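Side-chain contacts in HD domain-containing protein (Aquifex aeolicus, PDB 2HEK), which is of unknown function but binds zinc and GDP at well-separated sites and may have the dGTPase activity assigned to its family: residues I2-F5 / G11-R14; R21-D24 / F28-L31; E106-R111 / N250-L255; I121-Q124 / D130-R133. All blocks are in the same frame, centred on the assembly; numbering follows the deposited sequence.

Interaction 1: I2-F5 / G11-R14. With GDP (guanosine-5'-diphosphate), chain H.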
loop_
_atom_site.group_PDB
_atom_site.type_symbol
_atom_site.label_atom_id
_atom_site.label_comp_id
_atom_site.label_asym_id
_atom_site.label_seq_id
_atom_site.Cartn_x
_atom_site.Cartn_y
_atom_site.Cartn_z
ATOM N N ILE A 2 -8.385 27.059 10.368
ATOM C CA ILE A 2 -7.953 25.664 10.256
ATOM C C ILE A 2 -7.157 25.518 8.945
ATOM O O ILE A 2 -7.699 25.766 7.859
ATOM C CB ILE A 2 -9.127 24.659 10.333
ATOM C CG1 ILE A 2 -9.676 24.596 11.762
ATOM C CG2 ILE A 2 -8.679 23.276 9.900
ATOM C CD1 ILE A 2 -10.763 23.551 12.001
ATOM N N LYS A 3 -5.871 25.169 9.062
ATOM C CA LYS A 3 -5.013 24.906 7.897
ATOM C C LYS A 3 -4.696 23.422 7.796
ATOM O O LYS A 3 -4.622 22.737 8.824
ATOM C CB LYS A 3 -3.730 25.739 7.940
ATOM C CG LYS A 3 -4.015 27.234 7.671
ATOM C CD LYS A 3 -2.877 27.970 6.949
ATOM C CE LYS A 3 -2.999 29.509 7.132
ATOM N NZ LYS A 3 -1.721 30.264 6.832
ATOM N N GLU A 4 -4.521 22.946 6.561
ATOM C CA GLU A 4 -4.206 21.548 6.262
ATOM C C GLU A 4 -2.760 21.447 5.795
ATOM O O GLU A 4 -2.327 22.248 4.950
ATOM C CB GLU A 4 -5.046 21.056 5.090
ATOM C CG GLU A 4 -6.376 20.580 5.423
ATOM C CD GLU A 4 -7.094 20.068 4.183
ATOM O OE1 GLU A 4 -6.751 20.489 3.038
ATOM O OE2 GLU A 4 -7.989 19.231 4.365
ATOM N N PHE A 5 -2.033 20.454 6.314
ATOM C CA PHE A 5 -0.638 20.211 5.920
ATOM C C PHE A 5 -0.580 18.823 5.338
ATOM O O PHE A 5 -1.027 17.882 5.990
ATOM C CB PHE A 5 0.257 20.193 7.146
ATOM C CG PHE A 5 0.412 21.535 7.826
ATOM C CD1 PHE A 5 1.453 22.381 7.491
ATOM C CD2 PHE A 5 -0.486 21.927 8.817
ATOM C CE1 PHE A 5 1.623 23.611 8.143
ATOM C CE2 PHE A 5 -0.355 23.173 9.461
ATOM C CZ PHE A 5 0.706 24.011 9.120
ATOM N N GLY A 11 -2.138 11.532 5.076
ATOM C CA GLY A 11 -2.912 12.290 4.078
ATOM C C GLY A 11 -2.754 13.781 4.368
ATOM O O GLY A 11 -1.894 14.460 3.788
ATOM N N PHE A 12 -3.567 14.299 5.272
ATOM C CA PHE A 12 -3.444 15.723 5.702
ATOM C C PHE A 12 -3.523 15.794 7.210
ATOM O O PHE A 12 -4.207 14.979 7.814
ATOM C CB PHE A 12 -4.557 16.570 5.081
ATOM C CG PHE A 12 -4.375 16.792 3.613
ATOM C CD1 PHE A 12 -3.649 17.902 3.147
ATOM C CD2 PHE A 12 -4.877 15.883 2.687
ATOM C CE1 PHE A 12 -3.465 18.109 1.788
ATOM C CE2 PHE A 12 -4.677 16.082 1.313
ATOM C CZ PHE A 12 -3.970 17.191 0.875
ATOM N N VAL A 13 -2.782 16.717 7.815
ATOM C CA VAL A 13 -2.964 17.043 9.233
ATOM C C VAL A 13 -3.647 18.423 9.352
ATOM O O VAL A 13 -3.150 19.415 8.830
ATOM C CB VAL A 13 -1.616 17.016 9.975
ATOM C CG1 VAL A 13 -1.756 17.546 11.437
ATOM C CG2 VAL A 13 -1.030 15.557 9.912
ATOM N N ARG A 14 -4.799 18.450 10.016
ATOM C CA ARG A 14 -5.578 19.660 10.160
ATOM C C ARG A 14 -5.193 20.268 11.487
ATOM O O ARG A 14 -5.211 19.582 12.504
ATOM C CB ARG A 14 -7.073 19.324 10.151
ATOM C CG ARG A 14 -7.609 18.987 8.767
ATOM C CD ARG A 14 -9.098 18.630 8.796
ATOM N NE ARG A 14 -9.932 19.702 9.376
ATOM C CZ ARG A 14 -10.703 20.527 8.668
ATOM N NH1 ARG A 14 -10.755 20.424 7.349
ATOM N NH2 ARG A 14 -11.438 21.450 9.279
HETATM P PB GDP H . -1.805 30.735 2.034
HETATM O O1B GDP H . -1.911 30.051 0.683
HETATM O O2B GDP H . -2.732 31.937 2.051
HETATM O O3B GDP H . -2.243 29.774 3.125
HETATM O O3A GDP H . -0.276 31.234 2.285
HETATM P PA GDP H . 0.787 30.415 3.200
HETATM O O1A GDP H . 0.277 30.244 4.619
HETATM O O2A GDP H . 2.154 31.060 3.220
HETATM O "O5'" GDP H . 0.859 28.994 2.440
HETATM C "C5'" GDP H . 1.646 27.916 2.925
HETATM C "C4'" GDP H . 0.768 26.676 2.969
HETATM O "O4'" GDP H . 1.630 25.553 3.130
HETATM C "C3'" GDP H . -0.203 26.681 4.152
HETATM O "O3'" GDP H . -1.571 26.801 3.735
HETATM C "C2'" GDP H . 0.043 25.364 4.874
HETATM O "O2'" GDP H . -0.979 24.425 4.537
HETATM C "C1'" GDP H . 1.382 24.852 4.351
HETATM N N9 GDP H . 2.516 25.059 5.308
HETATM C C8 GDP H . 3.620 24.281 5.377
HETATM N N7 GDP H . 4.488 24.689 6.341
HETATM C C5 GDP H . 3.936 25.768 6.930
HETATM C C6 GDP H . 4.302 26.699 8.023
HETATM O O6 GDP H . 5.369 26.580 8.636
HETATM N N1 GDP H . 3.452 27.689 8.328
HETATM C C2 GDP H . 2.279 27.881 7.682
HETATM N N2 GDP H . 1.473 28.908 8.046
HETATM N N3 GDP H . 1.875 27.073 6.667
HETATM C C4 GDP H . 2.641 26.017 6.248
#
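The N-terminal beta hairpin, strands 2-7 and 11-16, forms one side of a GDP pocket. F5 and V13 are an antiparallel hydrogen-bonded pair: V13 N reaches F5 O at 2.8 Å, and F5 N donates to V13 O at 2.9 Å. E4 and R14 form the neighbouring non-hydrogen-bonded pair. On their face of the hairpin, E4 CG lies 3.9 Å from R14 CG. R14 bends at chi3 (57°), which brings its guanidinium against I2. There I2 CG2 sits over one guanidinium face, 3.4 Å from R14 NH2. E4 OE1 lies over a face of the F12 ring, with the carboxylate and ring planes 18° apart. E4 OE2 forms a salt bridge with R184 of a second subunit, which also makes a cation-pi contact with F12. F5 points to the other face of the sheet, and its CE1 is 3.2 Å from C4 of the GDP base. K3 passes the ribose, and K3 NZ donates to GDP O1A at 3.0 Å. The lysine thus probably offsets alpha-phosphate charge. E4 and F12 on one face therefore meet a second subunit, while F5 on the other meets the base and P45 of a third subunit.

Interaction 2: R21-D24 / F28-L31; sequences RLID and FQRL. With GDP (guanosine-5'-diphosphate), chain H.
Q29 NE2 is shared by two acceptors, one from the protein and one from GDP. It donates to I23 O at 3.0 Å, from above the carbonyl plane, and to GDP O6 at 2.9 Å. The side chain is bent at chi2 (-76°), which turns the amide back toward the end of helix 17-23. Q29 OE1 accepts from R32, so both ends of the amide are engaged and its rotation is fixed. D24 takes N1 and N2 of the base. Its OD1 accepts from GDP N1 at 2.9 Å, and the bond from GDP N2 to the same oxygen is weak. Next to these polar groups, I23 and F28 lie side by side and point the same way. I23 CG1 sits over one face of the F28 ring, 3.8 Å from CE2, in a CH-pi contact. L31 CD1 is over the opposite face. F28 CG is anti to its backbone N (chi1 -166°), and this sets the ring against I23. F28 CB also packs on L22 O at 3.2 Å. A carboxylate facing N1 and N2 is a familiar way to recognise guanine. Here Q29 adds a bond to O6, and the two residues form the base end of the GDP pocket.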
loop_
_atom_site.group_PDB
_atom_site.type_symbol
_atom_site.label_atom_id
_atom_site.label_comp_id
_atom_site.label_asym_id
_atom_site.label_seq_id
_atom_site.Cartn_x
_atom_site.Cartn_y
_atom_site.Cartn_z
ATOM N N ARG A 21 -0.399 29.226 15.471
ATOM C CA ARG A 21 0.371 30.321 16.090
ATOM C C ARG A 21 1.655 29.762 16.675
ATOM O O ARG A 21 2.760 30.354 16.541
ATOM C CB ARG A 21 -0.474 30.994 17.180
ATOM C CG ARG A 21 -1.625 31.888 16.663
ATOM C CD ARG A 21 -2.302 32.693 17.834
ATOM N NE ARG A 21 -3.724 32.361 18.021
ATOM C CZ ARG A 21 -4.264 31.894 19.147
ATOM N NH1 ARG A 21 -3.512 31.712 20.234
ATOM N NH2 ARG A 21 -5.566 31.612 19.187
ATOM N N LEU A 22 1.531 28.581 17.285
ATOM C CA LEU A 22 2.709 27.884 17.825
ATOM C C LEU A 22 3.634 27.387 16.724
ATOM O O LEU A 22 4.857 27.535 16.805
ATOM C CB LEU A 22 2.252 26.737 18.737
ATOM C CG LEU A 22 1.548 27.166 20.039
ATOM C CD1 LEU A 22 0.739 25.993 20.607
ATOM C CD2 LEU A 22 2.577 27.693 21.072
ATOM N N ILE A 23 3.056 26.781 15.688
ATOM C CA ILE A 23 3.868 26.306 14.555
ATOM C C ILE A 23 4.695 27.424 13.903
ATOM O O ILE A 23 5.869 27.238 13.555
ATOM C CB ILE A 23 2.976 25.615 13.526
ATOM C CG1 ILE A 23 2.525 24.293 14.118
ATOM C CG2 ILE A 23 3.714 25.401 12.210
ATOM C CD1 ILE A 23 1.317 23.739 13.431
ATOM N N ASP A 24 4.084 28.594 13.771
ATOM C CA ASP A 24 4.758 29.732 13.161
ATOM C C ASP A 24 5.848 30.388 14.026
ATOM O O ASP A 24 6.623 31.201 13.531
ATOM C CB ASP A 24 3.713 30.742 12.661
ATOM C CG ASP A 24 2.875 30.178 11.501
ATOM O OD1 ASP A 24 3.437 29.437 10.665
ATOM O OD2 ASP A 24 1.651 30.445 11.436
ATOM N N PHE A 28 9.516 26.636 17.289
ATOM C CA PHE A 28 8.936 25.501 16.575
ATOM C C PHE A 28 9.564 25.360 15.183
ATOM O O PHE A 28 9.895 24.246 14.746
ATOM C CB PHE A 28 7.402 25.563 16.513
ATOM C CG PHE A 28 6.764 24.264 16.095
ATOM C CD1 PHE A 28 6.324 23.347 17.058
ATOM C CD2 PHE A 28 6.595 23.949 14.754
ATOM C CE1 PHE A 28 5.763 22.126 16.683
ATOM C CE2 PHE A 28 5.987 22.732 14.363
ATOM C CZ PHE A 28 5.575 21.826 15.328
ATOM N N GLN A 29 9.785 26.473 14.499
ATOM C CA GLN A 29 10.395 26.389 13.156
ATOM C C GLN A 29 11.815 25.794 13.190
ATOM O O GLN A 29 12.229 25.100 12.261
ATOM C CB GLN A 29 10.388 27.758 12.442
ATOM C CG GLN A 29 9.007 28.227 12.087
ATOM C CD GLN A 29 8.425 27.495 10.870
ATOM O OE1 GLN A 29 9.149 27.174 9.940
ATOM N NE2 GLN A 29 7.129 27.252 10.873
ATOM N N ARG A 30 12.551 26.042 14.273
ATOM C CA ARG A 30 13.842 25.402 14.520
ATOM C C ARG A 30 13.802 23.874 14.283
ATOM O O ARG A 30 14.791 23.238 13.827
ATOM C CB ARG A 30 14.252 25.673 15.996
ATOM C CG ARG A 30 15.533 24.957 16.429
ATOM C CD ARG A 30 15.898 25.191 17.917
ATOM N NE ARG A 30 16.907 24.209 18.254
ATOM C CZ ARG A 30 16.643 22.990 18.740
ATOM N NH1 ARG A 30 15.405 22.620 19.046
ATOM N NH2 ARG A 30 17.636 22.149 18.962
ATOM N N LEU A 31 12.677 23.264 14.628
ATOM C CA LEU A 31 12.609 21.816 14.548
ATOM C C LEU A 31 12.732 21.330 13.094
ATOM O O LEU A 31 13.133 20.209 12.884
ATOM C CB LEU A 31 11.326 21.309 15.195
ATOM C CG LEU A 31 11.174 21.573 16.702
ATOM C CD1 LEU A 31 9.836 21.033 17.127
ATOM C CD2 LEU A 31 12.297 20.956 17.529
HETATM P PB GDP H . -1.805 30.735 2.034
HETATM O O1B GDP H . -1.911 30.051 0.683
HETATM O O2B GDP H . -2.732 31.937 2.051
HETATM O O3B GDP H . -2.243 29.774 3.125
HETATM O O3A GDP H . -0.276 31.234 2.285
HETATM P PA GDP H . 0.787 30.415 3.200
HETATM O O1A GDP H . 0.277 30.244 4.619
HETATM O O2A GDP H . 2.154 31.060 3.220
HETATM O "O5'" GDP H . 0.859 28.994 2.440
HETATM C "C5'" GDP H . 1.646 27.916 2.925
HETATM C "C4'" GDP H . 0.768 26.676 2.969
HETATM O "O4'" GDP H . 1.630 25.553 3.130
HETATM C "C3'" GDP H . -0.203 26.681 4.152
HETATM O "O3'" GDP H . -1.571 26.801 3.735
HETATM C "C2'" GDP H . 0.043 25.364 4.874
HETATM O "O2'" GDP H . -0.979 24.425 4.537
HETATM C "C1'" GDP H . 1.382 24.852 4.351
HETATM N N9 GDP H . 2.516 25.059 5.308
HETATM C C8 GDP H . 3.620 24.281 5.377
HETATM N N7 GDP H . 4.488 24.689 6.341
HETATM C C5 GDP H . 3.936 25.768 6.930
HETATM C C6 GDP H . 4.302 26.699 8.023
HETATM O O6 GDP H . 5.369 26.580 8.636
HETATM N N1 GDP H . 3.452 27.689 8.328
HETATM C C2 GDP H . 2.279 27.881 7.682
HETATM N N2 GDP H . 1.473 28.908 8.046
HETATM N N3 GDP H . 1.875 27.073 6.667
HETATM C C4 GDP H . 2.641 26.017 6.248
#

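Interaction 3: E106-R111 / N250-L255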
loop_
_atom_site.group_PDB
_atom_site.type_symbol
_atom_site.label_atom_id
_atom_site.label_comp_id
_atom_site.label_asym_id
_atom_site.label_seq_id
_atom_site.Cartn_x
_atom_site.Cartn_y
_atom_site.Cartn_z
ATOM N N GLU A 106 17.358 21.863 34.537
ATOM C CA GLU A 106 15.999 22.034 34.051
ATOM C C GLU A 106 15.817 21.522 32.620
ATOM O O GLU A 106 16.622 21.817 31.748
ATOM C CB GLU A 106 15.527 23.487 34.163
ATOM C CG GLU A 106 14.031 23.683 33.940
ATOM C CD GLU A 106 13.579 25.144 33.978
ATOM O OE1 GLU A 106 14.451 26.014 34.136
ATOM O OE2 GLU A 106 12.373 25.399 33.858
ATOM N N ASP A 107 14.743 20.773 32.396
ATOM C CA ASP A 107 14.447 20.204 31.087
ATOM C C ASP A 107 14.331 21.355 30.067
ATOM O O ASP A 107 13.644 22.349 30.319
ATOM C CB ASP A 107 13.157 19.383 31.196
ATOM C CG ASP A 107 12.860 18.581 29.953
ATOM O OD1 ASP A 107 12.509 19.205 28.934
ATOM O OD2 ASP A 107 12.951 17.326 30.000
ATOM N N PHE A 108 15.038 21.234 28.943
ATOM C CA PHE A 108 15.031 22.273 27.906
ATOM C C PHE A 108 13.656 22.486 27.260
ATOM O O PHE A 108 13.370 23.581 26.797
ATOM C CB PHE A 108 16.105 22.020 26.855
ATOM C CG PHE A 108 17.462 22.518 27.253
ATOM C CD1 PHE A 108 18.358 21.683 27.905
ATOM C CD2 PHE A 108 17.832 23.835 27.007
ATOM C CE1 PHE A 108 19.625 22.158 28.291
ATOM C CE2 PHE A 108 19.080 24.311 27.384
ATOM C CZ PHE A 108 19.980 23.468 28.024
ATOM N N THR A 109 12.803 21.459 27.255
ATOM C CA THR A 109 11.427 21.627 26.745
ATOM C C THR A 109 10.659 22.605 27.603
ATOM O O THR A 109 9.949 23.442 27.074
ATOM C CB THR A 109 10.654 20.300 26.647
ATOM O OG1 THR A 109 11.309 19.462 25.690
ATOM C CG2 THR A 109 9.230 20.530 26.182
ATOM N N GLU A 110 10.782 22.472 28.928
ATOM C CA GLU A 110 10.150 23.403 29.856
ATOM C C GLU A 110 10.735 24.789 29.671
ATOM O O GLU A 110 9.976 25.748 29.609
ATOM C CB GLU A 110 10.251 22.952 31.346
ATOM C CG GLU A 110 9.643 23.995 32.338
ATOM C CD GLU A 110 9.599 23.473 33.791
ATOM O OE1 GLU A 110 10.169 22.408 34.034
ATOM O OE2 GLU A 110 8.995 24.110 34.682
ATOM N N ARG A 111 12.055 24.918 29.534
ATOM C CA ARG A 111 12.689 26.208 29.340
ATOM C C ARG A 111 12.230 26.929 28.072
ATOM O O ARG A 111 11.968 28.130 28.107
ATOM C CB ARG A 111 14.221 26.031 29.319
ATOM C CG ARG A 111 14.809 25.612 30.654
ATOM C CD ARG A 111 16.296 25.888 30.721
ATOM N NE ARG A 111 16.589 27.304 30.497
ATOM C CZ ARG A 111 17.790 27.776 30.190
ATOM N NH1 ARG A 111 18.816 26.939 30.083
ATOM N NH2 ARG A 111 17.965 29.071 30.010
ATOM N N ASN A 250 18.731 31.291 23.942
ATOM C CA ASN A 250 19.080 31.466 22.541
ATOM C C ASN A 250 20.300 30.660 22.120
ATOM O O ASN A 250 20.442 30.325 20.942
ATOM C CB ASN A 250 19.276 32.939 22.202
ATOM C CG ASN A 250 17.993 33.725 22.284
ATOM O OD1 ASN A 250 16.901 33.208 22.004
ATOM N ND2 ASN A 250 18.108 34.990 22.681
ATOM N N ASN A 251 21.171 30.340 23.074
ATOM C CA ASN A 251 22.330 29.494 22.785
ATOM C C ASN A 251 21.925 28.035 22.619
ATOM O O ASN A 251 22.640 27.252 21.996
ATOM C CB ASN A 251 23.401 29.621 23.869
ATOM C CG ASN A 251 24.198 30.911 23.759
ATOM O OD1 ASN A 251 24.469 31.397 22.660
ATOM N ND2 ASN A 251 24.571 31.474 24.902
ATOM N N PHE A 252 20.798 27.656 23.216
ATOM C CA PHE A 252 20.225 26.352 22.919
ATOM C C PHE A 252 19.525 26.426 21.562
ATOM O O PHE A 252 19.797 25.610 20.707
ATOM C CB PHE A 252 19.264 25.878 24.006
ATOM C CG PHE A 252 18.443 24.703 23.582
ATOM C CD1 PHE A 252 18.986 23.424 23.600
ATOM C CD2 PHE A 252 17.156 24.882 23.107
ATOM C CE1 PHE A 252 18.243 22.330 23.169
ATOM C CE2 PHE A 252 16.406 23.794 22.666
ATOM C CZ PHE A 252 16.951 22.521 22.701
ATOM N N LEU A 253 18.669 27.434 21.364
ATOM C CA LEU A 253 17.889 27.573 20.146
ATOM C C LEU A 253 18.733 27.641 18.874
ATOM O O LEU A 253 18.277 27.207 17.815
ATOM C CB LEU A 253 16.888 28.734 20.225
ATOM C CG LEU A 253 15.713 28.567 21.226
ATOM C CD1 LEU A 253 14.903 29.852 21.290
ATOM C CD2 LEU A 253 14.775 27.395 20.905
ATOM N N ARG A 254 19.964 28.134 18.970
ATOM C CA ARG A 254 20.820 28.184 17.785
ATOM C C ARG A 254 21.468 26.845 17.439
ATOM O O ARG A 254 22.078 26.709 16.387
ATOM C CB ARG A 254 21.858 29.314 17.894
ATOM C CG ARG A 254 21.196 30.685 17.706
ATOM C CD ARG A 254 22.183 31.851 17.570
ATOM N NE ARG A 254 22.650 32.402 18.855
ATOM C CZ ARG A 254 23.793 32.066 19.454
ATOM N NH1 ARG A 254 24.609 31.150 18.924
ATOM N NH2 ARG A 254 24.116 32.640 20.605
ATOM N N LEU A 255 21.334 25.855 18.312
ATOM C CA LEU A 255 21.830 24.526 18.024
ATOM C C LEU A 255 20.866 23.806 17.077
ATOM O O LEU A 255 19.781 23.381 17.493
ATOM C CB LEU A 255 21.953 23.712 19.309
ATOM C CG LEU A 255 23.050 24.058 20.308
ATOM C CD1 LEU A 255 22.809 23.248 21.566
ATOM C CD2 LEU A 255 24.443 23.758 19.731
#
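F108 and F252 carry this contact alone, as an offset stack of two buried rings. Their centroids are 4.7 Å apart and the planes are inclined by 24°. The overlap is partial. F108 CD2 lies over the rim of the F252 ring, 3.6 Å from F252 CG and the same distance from F252 CD1. F108 CE2 reaches past the ring to the stem of its partner, 3.7 Å from F252 CB. In return F252 CD1 lies over a face of the F108 ring. Both side chains leave their backbones toward the other segment. F252 has CG anti to the backbone N (chi1 167°), which lays a ring face against F108. No hydrogen bond joins the two segments, so the junction is apolar.

F108 is the first residue of helix 108-115, and D107 before it is the N-cap. D107 OD1 accepts from T109 N at 2.8 Å, and that bond fixes the start of the helix from which F108 projects. F252 also packs on V112, one turn further along the same helix, and on R30. Nearby, R111 adds a polar tie. It forms salt bridges with E102 and E115 and donates to the backbone oxygen of F246, in the approach to helix 250-253.

The side chain of F252 lies about 9 Å from that of D85, a zinc ligand, and makes no part of the metal site. The stack is a buried aromatic link, joining a helix of the HD domain to a short helix of the HD-associated region.

Interaction 4: I121-Q124 / D130-R133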
loop_
_atom_site.group_PDB
_atom_site.type_symbol
_atom_site.label_atom_id
_atom_site.label_comp_id
_atom_site.label_asym_id
_atom_site.label_seq_id
_atom_site.Cartn_x
_atom_site.Cartn_y
_atom_site.Cartn_z
ATOM N N ILE A 121 2.237 33.011 23.581
ATOM C CA ILE A 121 1.272 32.420 22.667
ATOM C C ILE A 121 0.279 31.554 23.437
ATOM O O ILE A 121 -0.950 31.692 23.269
ATOM C CB ILE A 121 1.988 31.619 21.509
ATOM C CG1 ILE A 121 2.780 32.582 20.617
ATOM C CG2 ILE A 121 0.933 30.832 20.707
ATOM C CD1 ILE A 121 3.888 31.910 19.725
ATOM N N LEU A 122 0.779 30.653 24.285
ATOM C CA LEU A 122 -0.143 29.794 25.084
ATOM C C LEU A 122 -1.065 30.600 26.038
ATOM O O LEU A 122 -2.256 30.240 26.253
ATOM C CB LEU A 122 0.660 28.769 25.885
ATOM C CG LEU A 122 1.444 27.697 25.098
ATOM C CD1 LEU A 122 2.386 26.954 26.029
ATOM C CD2 LEU A 122 0.427 26.745 24.488
ATOM N N LYS A 123 -0.532 31.702 26.586
ATOM C CA LYS A 123 -1.322 32.554 27.504
ATOM C C LYS A 123 -2.560 33.161 26.856
ATOM O O LYS A 123 -3.510 33.491 27.556
ATOM C CB LYS A 123 -0.480 33.667 28.139
ATOM C CG LYS A 123 0.274 33.214 29.367
ATOM C CD LYS A 123 -0.669 32.973 30.579
ATOM C CE LYS A 123 -0.768 34.227 31.467
ATOM N NZ LYS A 123 -1.929 34.153 32.356
ATOM N N GLN A 124 -2.566 33.285 25.523
ATOM C CA GLN A 124 -3.752 33.742 24.812
ATOM C C GLN A 124 -4.943 32.804 24.960
ATOM O O GLN A 124 -6.095 33.249 24.922
ATOM C CB GLN A 124 -3.445 33.981 23.312
ATOM C CG GLN A 124 -2.266 34.945 23.076
ATOM C CD GLN A 124 -2.355 36.206 23.940
ATOM O OE1 GLN A 124 -3.379 36.905 23.918
ATOM N NE2 GLN A 124 -1.282 36.502 24.713
ATOM N N ASP A 130 -3.023 25.973 33.719
ATOM C CA ASP A 130 -3.080 25.021 32.566
ATOM C C ASP A 130 -1.787 24.927 31.774
ATOM O O ASP A 130 -1.433 23.856 31.313
ATOM C CB ASP A 130 -4.275 25.311 31.681
ATOM C CG ASP A 130 -5.566 24.869 32.333
ATOM O OD1 ASP A 130 -5.517 23.950 33.187
ATOM O OD2 ASP A 130 -6.639 25.423 32.023
ATOM N N ILE A 131 -1.034 26.021 31.679
ATOM C CA ILE A 131 0.286 25.959 31.072
ATOM C C ILE A 131 1.250 25.132 31.943
ATOM O O ILE A 131 2.100 24.403 31.416
ATOM C CB ILE A 131 0.837 27.354 30.776
ATOM C CG1 ILE A 131 -0.018 28.067 29.711
ATOM C CG2 ILE A 131 2.253 27.284 30.292
ATOM C CD1 ILE A 131 0.453 29.545 29.403
ATOM N N GLU A 132 1.168 25.250 33.273
ATOM C CA GLU A 132 2.025 24.384 34.104
ATOM C C GLU A 132 1.622 22.931 33.936
ATOM O O GLU A 132 2.476 22.076 33.995
ATOM C CB GLU A 132 1.982 24.748 35.597
ATOM C CG GLU A 132 2.359 26.192 35.907
ATOM C CD GLU A 132 3.807 26.525 35.566
ATOM O OE1 GLU A 132 4.718 25.679 35.771
ATOM O OE2 GLU A 132 4.053 27.649 35.082
ATOM N N ARG A 133 0.325 22.660 33.755
ATOM C CA ARG A 133 -0.163 21.285 33.562
ATOM C C ARG A 133 0.285 20.726 32.203
ATOM O O ARG A 133 0.744 19.598 32.134
ATOM C CB ARG A 133 -1.694 21.238 33.678
ATOM C CG ARG A 133 -2.167 21.571 35.105
ATOM C CD ARG A 133 -3.661 21.670 35.200
ATOM N NE ARG A 133 -4.352 20.376 35.056
ATOM C CZ ARG A 133 -5.178 20.044 34.063
ATOM N NH1 ARG A 133 -5.395 20.874 33.048
ATOM N NH2 ARG A 133 -5.777 18.852 34.076
#
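This is an apolar contact between two consecutive helices of the HD domain, 117-123 and 128-139, just across the short connection between them. I131 is its centre. The side chain points toward the first helix, and its outermost carbon, CD1, touches two neighbouring residues there. I131 CD1 lies 3.6 Å from L122 CB and 3.7 Å from K123 CG. The inner branch atom follows, with I131 CG1 at 3.9 Å from L122 CB. The extended chi2 (177°) of I131 carries CD1 outward to L122 and K123. L122 meets it at the base of its own side chain. Its branched end leads on to L22 of helix 17-23. K123 crosses I131 at about a right angle and uses only its aliphatic part. K123 CD is 3.8 Å from I131 CD1, beside the contact made by CG. The lysine is exposed and its chain is bent at chi2 and chi3. It also touches a neighbouring molecule in the crystal, which may influence this bend. Y126, in the connection, also packs on I131.

D130 and R133 are paired away from this contact. R133 NH1 makes a salt bridge with D130 OD1 at 3.1 Å, meeting it from above the carboxylate plane, and R133 NH2 pairs with E73. No hydrogen bond crosses between the segments. The two segments therefore meet here through carbon contacts alone, with the stem of K123 bordering the buried pair.

In the fold
From the N terminus, interaction 1 closes a tight hairpin loop. Strand 11-16 then runs into helix 17-23, and interaction 2 closes a second short loop between that helix and helix 26-29. Both touch the same GDP. Interaction 3 spans 138 residues, from the HD domain to the HD-associated region. Interaction 4 closes a small loop nested inside it, between helices 117-123 and 128-139. Interaction 2 touches both interaction 3 and interaction 4. R30 reaches segment 250-255, probably with a hydrogen bond to L255 O, while L22 packs on I121 and L122. Interactions 3 and 4 do not touch, although helices 108-115 and 117-123 are consecutive.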